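Local coordinates for protein Exo-1,5-alpha-L-arabinofuranobiosidase (Gibberella zeae, PDB 2YDT) that probably releases arabinobiose units from the ends of 1,5-linked alpha-L-arabinan by hydrolysis, and binds an arabinofuranosylated iminosugar inhibitor, at residues A[158-163]-A[167-172]; A[185-190]-A[252-257]; A[216-221]-A[247-252]. All coordinates share one frame; numbering follows the deposited sequence. Where two conformers were deposited one is given.

Contact 1 (A[158-163]-A[167-172]); sequences FLMTYK and ILYYSD. With SO4 (sulfate ion), chain G; SO4 (sulfate ion), chain H.
The carbonyl oxygen of Phe-158 is approached by two groups of the facing strand: Tyr-169 N donates to Phe-158 O at 2.8 Å, and Leu-168 CA brings its hydrogen to the same oxygen at 3.4 Å. Ile-167 O is treated likewise, taking a bond from Met-160 N at 3.0 Å and a CA-H contact from Leu-159. The return bonds, Phe-158 N to Tyr-169 O and Ile-167 N to Met-160 O, complete two antiparallel hydrogen-bonded pairs around the non-hydrogen-bonded pair Leu-159/Leu-168. On the face carrying Phe-158, Met-160, Ile-167 and Tyr-169, neighbours surround the tyrosine ring: Ile-167 CG2 lies 3.4 Å above one of its faces, offset toward the rim, while Met-160 CB and Phe-158 O sit at its edge. The methionine chain runs extended as far as SD and then turns (chi3 73°), which puts CE 3.6 Å from Tyr-169 OH; that hydroxyl is itself hydrogen-bonded to Pro-253 O. Further along, Ile-167 CD1 packs on Tyr-162 CB at 3.8 Å. Two backbone amides bind sulfates, probably from the crystallisation liquor: Thr-161 N donates to O1 of the chain H sulfate (2.9 Å) and Lys-163 N to O2 of the chain G sulfate (2.8 Å). This is the beta hairpin formed by the first two strands of a propeller blade, whose Ser-171 reaches the iminosugar pocket.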
loop_
_atom_site.group_PDB
_atom_site.type_symbol
_atom_site.label_atom_id
_atom_site.label_comp_id
_atom_site.label_asym_id
_atom_site.label_seq_id
_atom_site.Cartn_x
_atom_site.Cartn_y
_atom_site.Cartn_z
ATOM N N PHE A 158 -0.769 -1.554 6.268
ATOM C CA PHE A 158 -1.823 -0.731 5.680
ATOM C C PHE A 158 -2.780 -0.314 6.816
ATOM O O PHE A 158 -3.228 -1.149 7.599
ATOM C CB PHE A 158 -2.601 -1.453 4.563
ATOM C CG PHE A 158 -3.588 -0.558 3.852
ATOM C CD1 PHE A 158 -3.190 0.217 2.801
ATOM C CD2 PHE A 158 -4.920 -0.479 4.274
ATOM C CE1 PHE A 158 -4.054 1.067 2.185
ATOM C CE2 PHE A 158 -5.804 0.365 3.675
ATOM C CZ PHE A 158 -5.383 1.161 2.626
ATOM N N LEU A 159 -3.078 0.981 6.900
ATOM C CA LEU A 159 -3.890 1.544 8.004
ATOM C C LEU A 159 -5.273 1.980 7.559
ATOM O O LEU A 159 -5.436 2.605 6.523
ATOM C CB LEU A 159 -3.173 2.765 8.616
ATOM C CG LEU A 159 -1.901 2.455 9.405
ATOM C CD1 LEU A 159 -1.023 3.751 9.501
ATOM C CD2 LEU A 159 -2.200 1.896 10.778
ATOM N N MET A 160 -6.274 1.700 8.396
ATOM C CA MET A 160 -7.640 2.151 8.139
ATOM C C MET A 160 -8.435 2.199 9.456
ATOM O O MET A 160 -8.346 1.303 10.285
ATOM C CB MET A 160 -8.337 1.174 7.184
ATOM C CG MET A 160 -9.685 1.680 6.684
ATOM S SD MET A 160 -10.602 0.449 5.706
ATOM C CE MET A 160 -11.109 -0.647 7.001
ATOM N N THR A 161 -9.244 3.241 9.620
ATOM C CA THR A 161 -10.131 3.364 10.771
ATOM C C THR A 161 -11.407 2.559 10.549
ATOM O O THR A 161 -11.918 2.496 9.420
ATOM C CB THR A 161 -10.439 4.830 11.048
ATOM O OG1 THR A 161 -9.244 5.509 11.495
ATOM C CG2 THR A 161 -11.515 5.006 12.161
ATOM N N TYR A 162 -11.922 1.953 11.615
ATOM C CA TYR A 162 -13.272 1.330 11.609
ATOM C C TYR A 162 -13.909 1.619 12.944
ATOM O O TYR A 162 -13.444 1.114 13.959
ATOM C CB TYR A 162 -13.203 -0.171 11.393
ATOM C CG TYR A 162 -14.557 -0.863 11.475
ATOM C CD1 TYR A 162 -15.572 -0.559 10.570
ATOM C CD2 TYR A 162 -14.832 -1.776 12.493
ATOM C CE1 TYR A 162 -16.823 -1.176 10.638
ATOM C CE2 TYR A 162 -16.051 -2.403 12.540
ATOM C CZ TYR A 162 -17.030 -2.097 11.627
ATOM O OH TYR A 162 -18.250 -2.766 11.695
ATOM N N LYS A 163 -14.940 2.460 12.936
ATOM C CA LYS A 163 -15.624 2.854 14.165
ATOM C C LYS A 163 -14.613 3.417 15.159
ATOM O O LYS A 163 -13.914 4.382 14.863
ATOM C CB LYS A 163 -16.468 1.653 14.658
ATOM C CG LYS A 163 -17.554 1.259 13.658
ATOM C CD LYS A 163 -18.531 0.222 14.220
ATOM C CE LYS A 163 -19.770 -0.017 13.358
ATOM N NZ LYS A 163 -20.196 1.128 12.473
ATOM N N ILE A 167 -7.162 0.072 12.535
ATOM C CA ILE A 167 -6.711 -1.263 12.129
ATOM C C ILE A 167 -5.438 -1.149 11.298
ATOM O O ILE A 167 -5.357 -0.318 10.397
ATOM C CB ILE A 167 -7.785 -2.014 11.288
ATOM C CG1 ILE A 167 -9.156 -1.949 11.979
ATOM C CG2 ILE A 167 -7.360 -3.465 11.024
ATOM C CD1 ILE A 167 -10.265 -2.506 11.174
ATOM N N LEU A 168 -4.460 -1.988 11.612
ATOM C CA LEU A 168 -3.223 -2.096 10.852
ATOM C C LEU A 168 -3.153 -3.504 10.325
ATOM O O LEU A 168 -3.000 -4.464 11.075
ATOM C CB LEU A 168 -2.004 -1.723 11.699
ATOM C CG LEU A 168 -0.720 -1.439 10.932
ATOM C CD1 LEU A 168 0.256 -0.595 11.763
ATOM C CD2 LEU A 168 -0.057 -2.750 10.496
ATOM N N TYR A 169 -3.290 -3.604 8.997
ATOM C CA TYR A 169 -3.241 -4.853 8.239
ATOM C C TYR A 169 -1.842 -5.073 7.734
ATOM O O TYR A 169 -1.170 -4.130 7.315
ATOM C CB TYR A 169 -4.145 -4.749 7.014
ATOM C CG TYR A 169 -5.611 -4.517 7.286
ATOM C CD1 TYR A 169 -6.497 -5.590 7.427
ATOM C CD2 TYR A 169 -6.134 -3.251 7.309
ATOM C CE1 TYR A 169 -7.855 -5.382 7.657
ATOM C CE2 TYR A 169 -7.484 -3.041 7.558
ATOM C CZ TYR A 169 -8.324 -4.104 7.705
ATOM O OH TYR A 169 -9.676 -3.861 7.917
ATOM N N TYR A 170 -1.358 -6.321 7.783
ATOM C CA TYR A 170 -0.056 -6.618 7.249
ATOM C C TYR A 170 0.110 -8.086 6.829
ATOM O O TYR A 170 -0.851 -8.874 6.932
ATOM C CB TYR A 170 1.017 -6.181 8.261
ATOM C CG TYR A 170 0.963 -6.824 9.644
ATOM C CD1 TYR A 170 1.808 -7.881 9.981
ATOM C CD2 TYR A 170 0.121 -6.323 10.637
ATOM C CE1 TYR A 170 1.845 -8.406 11.249
ATOM C CE2 TYR A 170 0.131 -6.875 11.926
ATOM C CZ TYR A 170 0.994 -7.921 12.215
ATOM O OH TYR A 170 1.037 -8.478 13.501
ATOM N N SER A 171 1.289 -8.404 6.302
ATOM C CA SER A 171 1.714 -9.734 5.854
ATOM C C SER A 171 2.584 -10.377 6.921
ATOM O O SER A 171 3.469 -9.722 7.475
ATOM C CB SER A 171 2.511 -9.627 4.544
ATOM O OG SER A 171 1.805 -8.877 3.553
ATOM N N ASP A 172 2.379 -11.676 7.189
ATOM C CA ASP A 172 2.944 -12.312 8.398
ATOM C C ASP A 172 3.433 -13.696 8.058
ATOM O O ASP A 172 2.614 -14.591 7.708
ATOM C CB ASP A 172 1.857 -12.350 9.447
ATOM C CG ASP A 172 2.325 -12.793 10.831
ATOM O OD1 ASP A 172 3.517 -13.114 10.992
ATOM O OD2 ASP A 172 1.464 -12.757 11.746
HETATM S S SO4 G . -16.016 4.423 10.077
HETATM O O1 SO4 G . -14.666 4.730 10.534
HETATM O O2 SO4 G . -16.501 3.224 10.736
HETATM O O3 SO4 G . -16.918 5.531 10.387
HETATM O O4 SO4 G . -15.943 4.236 8.622
HETATM S S SO4 H . -10.060 6.005 6.446
HETATM O O1 SO4 H . -9.717 5.093 7.501
HETATM O O2 SO4 H . -9.323 5.625 5.204
HETATM O O3 SO4 H . -11.501 5.992 6.236
HETATM O O4 SO4 H . -9.717 7.374 6.793
#

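Contact 2 (A[185-190]-A[252-257]); sequences HQTTTD and DPQKFL
His-185 holds CG between its backbone N and carbonyl carbon (chi1 76°), and Gln-254 sets CG opposite its own carbonyl carbon (chi1 -60°) before running out extended; with these torsions the two side chains cross at about a right angle. The imidazole presents its edge. Its CE1 lies 3.5 Å from Gln-254 O, which sits near the ring plane, and NE2 is 4.1 Å from Gln-254 CB and CG. Water 1, also in the ring plane, is 2.8 Å from His-185 NE2 and donates to Gln-254 OE1 at 2.8 Å; Lys-165 NZ is a second partner of that amide oxygen. Thr-187 adds a looser methyl contact, CG2 to Gln-254 OE1 at 4.0 Å. Within the type I turn, Gln-254 N meets Asp-252 OD1 from above the carboxylate plane at 2.9 Å, an Asx turn, while Gln-254 NE2 uses the syn lone pair of Asp-252 OD1 at 3.1 Å. This NE2 bond, with water 1 and Lys-165 on OE1, holds the amide's rotation. Asp-200 on ND1 and water on NE2 give both ring nitrogens polar partners, and strand 182-188 meets the 252-257 loop through a water bridge and close packing, without a direct hydrogen bond between the segments.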
loop_
_atom_site.group_PDB
_atom_site.type_symbol
_atom_site.label_atom_id
_atom_site.label_comp_id
_atom_site.label_asym_id
_atom_site.label_seq_id
_atom_site.Cartn_x
_atom_site.Cartn_y
_atom_site.Cartn_z
ATOM N N HIS A 185 -4.102 -8.774 11.012
ATOM C CA HIS A 185 -4.191 -7.387 11.482
ATOM C C HIS A 185 -4.085 -7.312 12.988
ATOM O O HIS A 185 -4.264 -8.309 13.704
ATOM C CB HIS A 185 -5.449 -6.670 10.999
ATOM C CG HIS A 185 -6.709 -7.046 11.717
ATOM N ND1 HIS A 185 -7.639 -7.927 11.195
ATOM C CD2 HIS A 185 -7.225 -6.609 12.894
ATOM C CE1 HIS A 185 -8.654 -8.040 12.042
ATOM N NE2 HIS A 185 -8.418 -7.267 13.095
ATOM N N GLN A 186 -3.783 -6.100 13.461
ATOM C CA GLN A 186 -3.941 -5.755 14.858
ATOM C C GLN A 186 -4.689 -4.437 14.924
ATOM O O GLN A 186 -4.656 -3.639 13.979
ATOM C CB GLN A 186 -2.588 -5.652 15.570
ATOM C CG GLN A 186 -1.874 -7.006 15.718
ATOM C CD GLN A 186 -0.491 -6.886 16.299
ATOM O OE1 GLN A 186 0.514 -6.987 15.599
ATOM N NE2 GLN A 186 -0.429 -6.643 17.612
ATOM N N THR A 187 -5.361 -4.191 16.056
ATOM C CA THR A 187 -6.075 -2.942 16.233
ATOM C C THR A 187 -5.550 -2.141 17.439
ATOM O O THR A 187 -4.881 -2.680 18.322
ATOM C CB THR A 187 -7.608 -3.179 16.431
ATOM O OG1 THR A 187 -7.871 -3.813 17.711
ATOM C CG2 THR A 187 -8.213 -4.003 15.304
ATOM N N THR A 188 -5.871 -0.854 17.445
ATOM C CA THR A 188 -5.515 0.003 18.569
ATOM C C THR A 188 -6.594 1.068 18.795
ATOM O O THR A 188 -7.281 1.484 17.851
ATOM C CB THR A 188 -4.158 0.668 18.367
ATOM O OG1 THR A 188 -3.765 1.339 19.570
ATOM C CG2 THR A 188 -4.177 1.664 17.214
ATOM N N THR A 189 -6.712 1.536 20.051
ATOM C CA THR A 189 -7.561 2.652 20.350
ATOM C C THR A 189 -6.781 3.872 20.841
ATOM O O THR A 189 -7.326 4.976 20.858
ATOM C CB THR A 189 -8.601 2.263 21.398
ATOM O OG1 THR A 189 -7.938 1.727 22.558
ATOM C CG2 THR A 189 -9.563 1.214 20.817
ATOM N N ASP A 190 -5.514 3.686 21.198
ATOM C CA ASP A 190 -4.660 4.800 21.677
ATOM C C ASP A 190 -3.361 4.985 20.904
ATOM O O ASP A 190 -2.542 5.841 21.258
ATOM C CB ASP A 190 -4.403 4.670 23.183
ATOM C CG ASP A 190 -3.470 3.536 23.542
ATOM O OD1 ASP A 190 -3.182 2.658 22.674
ATOM O OD2 ASP A 190 -2.987 3.467 24.687
ATOM N N ASP A 252 -17.906 -5.953 8.155
ATOM C CA ASP A 252 -16.988 -5.742 9.238
ATOM C C ASP A 252 -15.572 -6.034 8.709
ATOM O O ASP A 252 -15.261 -7.184 8.404
ATOM C CB ASP A 252 -17.309 -6.673 10.406
ATOM C CG ASP A 252 -16.453 -6.387 11.638
ATOM O OD1 ASP A 252 -15.335 -5.809 11.544
ATOM O OD2 ASP A 252 -16.881 -6.766 12.765
ATOM N N PRO A 253 -14.719 -4.984 8.588
ATOM C CA PRO A 253 -13.399 -5.167 7.977
ATOM C C PRO A 253 -12.384 -5.854 8.915
ATOM O O PRO A 253 -11.196 -6.049 8.578
ATOM C CB PRO A 253 -13.021 -3.734 7.597
ATOM C CG PRO A 253 -13.608 -2.944 8.678
ATOM C CD PRO A 253 -14.941 -3.570 8.954
ATOM N N GLN A 254 -12.852 -6.269 10.082
ATOM C CA GLN A 254 -12.100 -7.165 10.977
ATOM C C GLN A 254 -12.321 -8.655 10.698
ATOM O O GLN A 254 -11.683 -9.528 11.317
ATOM C CB GLN A 254 -12.448 -6.881 12.441
ATOM C CG GLN A 254 -12.140 -5.462 12.887
ATOM C CD GLN A 254 -12.780 -5.142 14.214
ATOM O OE1 GLN A 254 -12.090 -5.079 15.242
ATOM N NE2 GLN A 254 -14.114 -4.949 14.211
ATOM N N LYS A 255 -13.270 -8.928 9.806
ATOM C CA LYS A 255 -13.753 -10.272 9.558
ATOM C C LYS A 255 -13.692 -10.677 8.102
ATOM O O LYS A 255 -14.627 -11.306 7.566
ATOM C CB LYS A 255 -15.198 -10.385 10.059
ATOM C CG LYS A 255 -15.383 -10.090 11.547
ATOM C CD LYS A 255 -16.851 -10.444 11.971
ATOM C CE LYS A 255 -17.120 -10.068 13.392
ATOM N NZ LYS A 255 -16.406 -10.978 14.298
ATOM N N PHE A 256 -12.585 -10.383 7.443
ATOM C CA PHE A 256 -12.395 -10.892 6.087
ATOM C C PHE A 256 -12.122 -12.404 6.028
ATOM O O PHE A 256 -12.296 -13.004 4.974
ATOM C CB PHE A 256 -11.319 -10.100 5.336
ATOM C CG PHE A 256 -11.719 -8.660 5.025
ATOM C CD1 PHE A 256 -12.771 -8.409 4.172
ATOM C CD2 PHE A 256 -11.031 -7.580 5.603
ATOM C CE1 PHE A 256 -13.140 -7.088 3.854
ATOM C CE2 PHE A 256 -11.371 -6.286 5.300
ATOM C CZ PHE A 256 -12.422 -6.031 4.427
ATOM N N LEU A 257 -11.670 -13.013 7.120
ATOM C CA LEU A 257 -11.158 -14.382 7.072
ATOM C C LEU A 257 -12.228 -15.366 6.602
ATOM O O LEU A 257 -11.912 -16.317 5.862
ATOM C CB LEU A 257 -10.627 -14.808 8.420
ATOM C CG LEU A 257 -10.165 -16.260 8.506
ATOM C CD1 LEU A 257 -8.938 -16.480 7.620
ATOM C CD2 LEU A 257 -9.861 -16.608 9.951
HETATM O O HOH W 1 -10.135 -7.039 15.282
#

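Contact 3 (A[216-221]-A[247-252]); sequences AKLPNN and YRLSKD. With SO4 (sulfate ion), chain G.
A type I beta turn from Leu-218 to Asn-221, in the connection between the first two strands of a propeller blade, meets the end of the third strand of the same blade here. Lys-251 carries most of the contact. Its chain bends at chi2 (77°) and again at chi3, passes its CG and CD alongside Asn-221 O, with CG at 3.5 Å, and delivers NZ to Asn-220 O at 3.0 Å. The ammonium group comes in nearly along the C=O axis (166° at the oxygen); Glu-222 OE2 forms a long, weak ion pair with the same NZ. Water 2 donates to Asn-221 O at 2.7 Å and to Lys-251 O at 2.8 Å, though it probably shares its protons with other acceptors nearby. Deeper in, Leu-218 CD1 touches Leu-249 CD2 at 4.1 Å, the two side chains crossing at about a right angle. Lys-217, fully extended, binds the chain G sulfate, with NZ 2.8 Å from its O4. Strand 223-230 runs between the two strands in the sheet, so the contact passes around its start, with Ile-224 packed on Leu-249; Leu-218 and Pro-219 also rest on Trp-280 of strand 277-281 in the next blade.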
loop_
_atom_site.group_PDB
_atom_site.type_symbol
_atom_site.label_atom_id
_atom_site.label_comp_id
_atom_site.label_asym_id
_atom_site.label_seq_id
_atom_site.Cartn_x
_atom_site.Cartn_y
_atom_site.Cartn_z
ATOM N N ALA A 216 -10.547 -0.694 0.969
ATOM C CA ALA A 216 -11.310 0.488 0.679
ATOM C C ALA A 216 -12.766 0.315 1.167
ATOM O O ALA A 216 -13.308 -0.782 1.147
ATOM C CB ALA A 216 -11.292 0.809 -0.812
ATOM N N LYS A 217 -13.365 1.413 1.587
ATOM C CA LYS A 217 -14.768 1.433 2.037
ATOM C C LYS A 217 -15.702 1.764 0.868
ATOM O O LYS A 217 -15.477 2.740 0.159
ATOM C CB LYS A 217 -14.975 2.466 3.135
ATOM C CG LYS A 217 -16.378 2.393 3.817
ATOM C CD LYS A 217 -16.490 3.383 4.962
ATOM C CE LYS A 217 -17.861 3.279 5.677
ATOM N NZ LYS A 217 -17.987 4.336 6.744
ATOM N N LEU A 218 -16.788 0.996 0.754
ATOM C CA LEU A 218 -17.789 1.094 -0.282
ATOM C C LEU A 218 -19.066 1.752 0.308
ATOM O O LEU A 218 -19.236 1.807 1.517
ATOM C CB LEU A 218 -18.121 -0.304 -0.783
ATOM C CG LEU A 218 -16.932 -1.136 -1.254
ATOM C CD1 LEU A 218 -17.379 -2.500 -1.792
ATOM C CD2 LEU A 218 -16.120 -0.340 -2.266
ATOM N N PRO A 219 -19.912 2.312 -0.562
ATOM C CA PRO A 219 -21.026 3.151 -0.079
ATOM C C PRO A 219 -22.236 2.381 0.377
ATOM O O PRO A 219 -23.196 3.013 0.878
ATOM C CB PRO A 219 -21.372 3.978 -1.298
ATOM C CG PRO A 219 -21.014 3.139 -2.429
ATOM C CD PRO A 219 -19.784 2.379 -2.023
ATOM N N ASN A 220 -22.194 1.060 0.273
ATOM C CA ASN A 220 -23.201 0.172 0.882
ATOM C C ASN A 220 -22.793 -0.341 2.283
ATOM O O ASN A 220 -23.309 -1.345 2.790
ATOM C CB ASN A 220 -23.457 -1.005 -0.050
ATOM C CG ASN A 220 -22.224 -1.859 -0.271
ATOM O OD1 ASN A 220 -21.114 -1.466 0.107
ATOM N ND2 ASN A 220 -22.405 -3.033 -0.848
ATOM N N ASN A 221 -21.847 0.345 2.903
ATOM C CA ASN A 221 -21.302 -0.087 4.186
ATOM C C ASN A 221 -20.469 -1.361 4.203
ATOM O O ASN A 221 -20.222 -1.926 5.258
ATOM C CB ASN A 221 -22.391 -0.199 5.224
ATOM C CG ASN A 221 -22.228 0.828 6.265
ATOM O OD1 ASN A 221 -21.794 0.526 7.385
ATOM N ND2 ASN A 221 -22.467 2.090 5.884
ATOM N N TYR A 247 -9.765 -10.626 -4.023
ATOM C CA TYR A 247 -10.420 -9.746 -3.061
ATOM C C TYR A 247 -11.527 -10.451 -2.293
ATOM O O TYR A 247 -12.010 -11.510 -2.678
ATOM C CB TYR A 247 -10.938 -8.481 -3.740
ATOM C CG TYR A 247 -12.084 -8.673 -4.715
ATOM C CD1 TYR A 247 -13.430 -8.547 -4.316
ATOM C CD2 TYR A 247 -11.818 -9.067 -6.017
ATOM C CE1 TYR A 247 -14.472 -8.698 -5.260
ATOM C CE2 TYR A 247 -12.823 -9.254 -6.926
ATOM C CZ TYR A 247 -14.144 -9.082 -6.531
ATOM O OH TYR A 247 -15.115 -9.252 -7.475
ATOM N N ARG A 248 -11.893 -9.846 -1.176
ATOM C CA ARG A 248 -12.987 -10.268 -0.325
ATOM C C ARG A 248 -13.839 -9.062 0.043
ATOM O O ARG A 248 -13.345 -7.923 0.098
ATOM C CB ARG A 248 -12.446 -10.948 0.938
ATOM C CG ARG A 248 -11.669 -12.226 0.651
ATOM C CD ARG A 248 -11.094 -12.861 1.850
ATOM N NE ARG A 248 -10.282 -14.032 1.502
ATOM C CZ ARG A 248 -10.098 -15.088 2.287
ATOM N NH1 ARG A 248 -10.635 -15.123 3.489
ATOM N NH2 ARG A 248 -9.360 -16.115 1.894
ATOM N N LEU A 249 -15.113 -9.303 0.347
ATOM C CA LEU A 249 -16.045 -8.245 0.746
ATOM C C LEU A 249 -16.631 -8.520 2.133
ATOM O O LEU A 249 -16.977 -9.677 2.451
ATOM C CB LEU A 249 -17.197 -8.148 -0.263
ATOM C CG LEU A 249 -16.778 -7.889 -1.695
ATOM C CD1 LEU A 249 -17.863 -8.237 -2.705
ATOM C CD2 LEU A 249 -16.337 -6.437 -1.840
ATOM N N SER A 250 -16.731 -7.487 2.957
ATOM C CA SER A 250 -17.234 -7.650 4.322
ATOM C C SER A 250 -17.800 -6.352 4.884
ATOM O O SER A 250 -17.232 -5.295 4.709
ATOM C CB SER A 250 -16.137 -8.180 5.260
ATOM O OG SER A 250 -16.674 -8.522 6.544
ATOM N N LYS A 251 -18.908 -6.463 5.612
ATOM C CA LYS A 251 -19.426 -5.367 6.372
ATOM C C LYS A 251 -18.519 -4.956 7.526
ATOM O O LYS A 251 -18.352 -3.756 7.805
ATOM C CB LYS A 251 -20.807 -5.744 6.906
ATOM C CG LYS A 251 -21.803 -4.727 6.613
ATOM C CD LYS A 251 -22.225 -4.820 5.140
ATOM C CE LYS A 251 -23.749 -4.627 4.911
ATOM N NZ LYS A 251 -24.178 -4.120 3.499
ATOM N N ASP A 252 -17.906 -5.953 8.155
ATOM C CA ASP A 252 -16.988 -5.742 9.238
ATOM C C ASP A 252 -15.572 -6.034 8.709
ATOM O O ASP A 252 -15.261 -7.184 8.404
ATOM C CB ASP A 252 -17.309 -6.673 10.406
ATOM C CG ASP A 252 -16.453 -6.387 11.638
ATOM O OD1 ASP A 252 -15.335 -5.809 11.544
ATOM O OD2 ASP A 252 -16.881 -6.766 12.765
HETATM S S SO4 G . -16.016 4.423 10.077
HETATM O O1 SO4 G . -14.666 4.730 10.534
HETATM O O2 SO4 G . -16.501 3.224 10.736
HETATM O O3 SO4 G . -16.918 5.531 10.387
HETATM O O4 SO4 G . -15.943 4.236 8.622
HETATM O O HOH W 2 -19.706 -1.335 7.874
#

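Contact 1 comes first along the chain and closes the short hairpin between strands 154-162 and 165-172. Contact 2 opens on the third strand of that blade, 182-188, and closes a much longer loop by meeting residues 252-257; contact 3 is nested inside this loop, and the two share Asp-252. Contacts 1 and 3 thus each stay within a blade of their own, whereas contact 2 ties the blade that begins with strand 154-162 to the following one, which begins with strand 209-217. Packing of Tyr-162 on Pro-253 couples contact 1 with contact 2, and a single sulfate is bound by residues of contacts 1 and 3, across the same boundary.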